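Local atomic coordinates of putative molybdenum cofactor biosynthesis protein D2 (MoaD2) / thiamine S (Mycobacterium smegmatis, PDB entry 6JC0), a protein that probably serves as the small sulfur-carrier subunit of molybdopterin synthase, with a ubiquitin-like fold of the MoaD/ThiS kind. Residues T10-A15 against C61-V66. Numbering follows the deposited sequence.
Sequences TVRYFA and CDEVAV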
loop_
_atom_site.group_PDB
_atom_site.type_symbol
_atom_site.label_atom_id
_atom_site.label_comp_id
_atom_site.label_asym_id
_atom_site.label_seq_id
_atom_site.Cartn_x
_atom_site.Cartn_y
_atom_site.Cartn_z
ATOM N N THR B 10 -41.883 -14.292 -3.183
ATOM C CA THR B 10 -40.898 -14.403 -4.245
ATOM C C THR B 10 -39.542 -14.741 -3.635
ATOM O O THR B 10 -39.091 -14.086 -2.694
ATOM C CB THR B 10 -40.800 -13.103 -5.071
ATOM O OG1 THR B 10 -42.088 -12.777 -5.603
ATOM C CG2 THR B 10 -39.811 -13.263 -6.222
ATOM N N VAL B 11 -38.905 -15.785 -4.152
ATOM C CA VAL B 11 -37.585 -16.169 -3.675
ATOM C C VAL B 11 -36.545 -15.884 -4.747
ATOM O O VAL B 11 -36.685 -16.329 -5.882
ATOM C CB VAL B 11 -37.520 -17.665 -3.287
ATOM C CG1 VAL B 11 -36.103 -18.040 -2.846
ATOM C CG2 VAL B 11 -38.520 -17.977 -2.185
ATOM N N ARG B 12 -35.509 -15.135 -4.386
ATOM C CA ARG B 12 -34.395 -14.895 -5.293
ATOM C C ARG B 12 -33.157 -15.627 -4.794
ATOM O O ARG B 12 -32.704 -15.400 -3.670
ATOM C CB ARG B 12 -34.107 -13.392 -5.429
ATOM C CG ARG B 12 -35.273 -12.583 -5.984
ATOM C CD ARG B 12 -34.852 -11.168 -6.377
ATOM N NE ARG B 12 -34.391 -10.390 -5.230
ATOM C CZ ARG B 12 -33.877 -9.165 -5.310
ATOM N NH1 ARG B 12 -33.752 -8.568 -6.488
ATOM N NH2 ARG B 12 -33.481 -8.538 -4.209
ATOM N N TYR B 13 -32.627 -16.518 -5.628
ATOM C CA TYR B 13 -31.417 -17.265 -5.297
ATOM C C TYR B 13 -30.181 -16.566 -5.855
ATOM O O TYR B 13 -30.209 -16.036 -6.965
ATOM C CB TYR B 13 -31.487 -18.693 -5.852
ATOM C CG TYR B 13 -32.629 -19.523 -5.318
ATOM C CD1 TYR B 13 -32.518 -20.188 -4.104
ATOM C CD2 TYR B 13 -33.816 -19.651 -6.031
ATOM C CE1 TYR B 13 -33.560 -20.955 -3.611
ATOM C CE2 TYR B 13 -34.863 -20.411 -5.545
ATOM C CZ TYR B 13 -34.728 -21.062 -4.335
ATOM O OH TYR B 13 -35.765 -21.819 -3.842
ATOM N N PHE B 14 -29.091 -16.585 -5.097
ATOM C CA PHE B 14 -27.854 -15.968 -5.562
ATOM C C PHE B 14 -26.671 -16.926 -5.525
ATOM O O PHE B 14 -26.590 -17.806 -4.660
ATOM C CB PHE B 14 -27.547 -14.716 -4.740
ATOM C CG PHE B 14 -28.477 -13.584 -5.022
ATOM C CD1 PHE B 14 -29.657 -13.450 -4.309
ATOM C CD2 PHE B 14 -28.199 -12.681 -6.034
ATOM C CE1 PHE B 14 -30.528 -12.420 -4.583
ATOM C CE2 PHE B 14 -29.068 -11.648 -6.313
ATOM C CZ PHE B 14 -30.233 -11.517 -5.586
ATOM N N ALA B 15 -25.772 -16.741 -6.488
ATOM C CA ALA B 15 -24.518 -17.484 -6.593
ATOM C C ALA B 15 -24.709 -18.987 -6.432
ATOM O O ALA B 15 -25.429 -19.611 -7.210
ATOM C CB ALA B 15 -23.519 -16.966 -5.574
ATOM N N CYS B 61 -35.329 -10.219 3.772
ATOM C CA CYS B 61 -36.746 -10.062 3.461
ATOM C C CYS B 61 -36.956 -8.634 2.988
ATOM O O CYS B 61 -36.787 -7.697 3.768
ATOM C CB CYS B 61 -37.622 -10.360 4.679
ATOM S SG CYS B 61 -37.694 -12.098 5.155
ATOM N N ASP B 62 -37.316 -8.472 1.716
ATOM C CA ASP B 62 -37.334 -7.159 1.076
ATOM C C ASP B 62 -35.996 -6.456 1.307
ATOM O O ASP B 62 -35.950 -5.293 1.703
ATOM C CB ASP B 62 -38.493 -6.304 1.596
ATOM C CG ASP B 62 -39.854 -6.848 1.185
ATOM O OD1 ASP B 62 -39.917 -7.644 0.224
ATOM O OD2 ASP B 62 -40.862 -6.476 1.821
ATOM N N GLU B 63 -34.915 -7.199 1.081
ATOM C CA GLU B 63 -33.541 -6.713 1.229
ATOM C C GLU B 63 -33.198 -6.185 2.627
ATOM O O GLU B 63 -32.256 -5.410 2.783
ATOM C CB GLU B 63 -33.248 -5.632 0.183
ATOM C CG GLU B 63 -33.305 -6.145 -1.251
ATOM C CD GLU B 63 -32.788 -5.140 -2.263
ATOM O OE1 GLU B 63 -32.624 -3.956 -1.900
ATOM O OE2 GLU B 63 -32.543 -5.536 -3.423
ATOM N N VAL B 64 -33.952 -6.609 3.638
ATOM C CA VAL B 64 -33.589 -6.342 5.030
ATOM C C VAL B 64 -33.107 -7.638 5.679
ATOM O O VAL B 64 -33.801 -8.649 5.633
ATOM C CB VAL B 64 -34.770 -5.770 5.843
ATOM C CG1 VAL B 64 -34.372 -5.592 7.304
ATOM C CG2 VAL B 64 -35.241 -4.451 5.251
ATOM N N ALA B 65 -31.917 -7.601 6.274
ATOM C CA ALA B 65 -31.299 -8.791 6.851
ATOM C C ALA B 65 -32.203 -9.484 7.869
ATOM O O ALA B 65 -32.805 -8.832 8.716
ATOM C CB ALA B 65 -29.967 -8.432 7.491
ATOM N N VAL B 66 -32.299 -10.807 7.764
ATOM C CA VAL B 66 -33.067 -11.607 8.714
ATOM C C VAL B 66 -32.203 -11.978 9.913
ATOM O O VAL B 66 -31.284 -12.787 9.801
ATOM C CB VAL B 66 -33.615 -12.899 8.068
ATOM C CG1 VAL B 66 -34.336 -13.748 9.105
ATOM C CG2 VAL B 66 -34.540 -12.565 6.905
HETATM O O HOH W 1 -33.089 -5.426 -5.883
#
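A single salt bridge joins Arg12 to Glu63: NH2 of Arg12 donates to OE2 of Glu63 over 3.2 Å, with an N-H...O angle of 154°. The carboxylate oxygen lies almost in the guanidinium plane and receives the proton on its anti lone pair, the one turned away from OE1; the two flat groups are only 24° from coplanar. A water at the same guanidinium edge appears to bridge Arg12 NH1 and Glu63 OE2, although its leg to OE2 is unusually short and of doubtful exact length, so both terminal nitrogens converge on one oxygen, directly or through solvent. NH2 also forms a salt bridge with Asp80, and this pair of carboxylates probably stabilises the positive charge on Arg12. Beyond CG the Glu63 chain is extended (chi2 -170°), which carries its carboxylate across to the arginine. Phe14 comes edge-on, nearly perpendicular, to one face of the Arg12 guanidinium, its CZ 4.3 Å above the plane and over its centre. Direct packing is otherwise slight, with CG of Glu63 coming to 3.8 Å from Arg12 NH2. Glu63 sits in the type I' turn from Cys61 to Val64, which links strands 58-61 and 64-65 as a tight hairpin. Within the mixed sheet of this ubiquitin-like fold, Arg12 reaches from strand 6-13 across strand 77-82, which supplies Asp80, to the turn at the end of strand 58-61, where another protein chain also packs on Arg12 and Glu63.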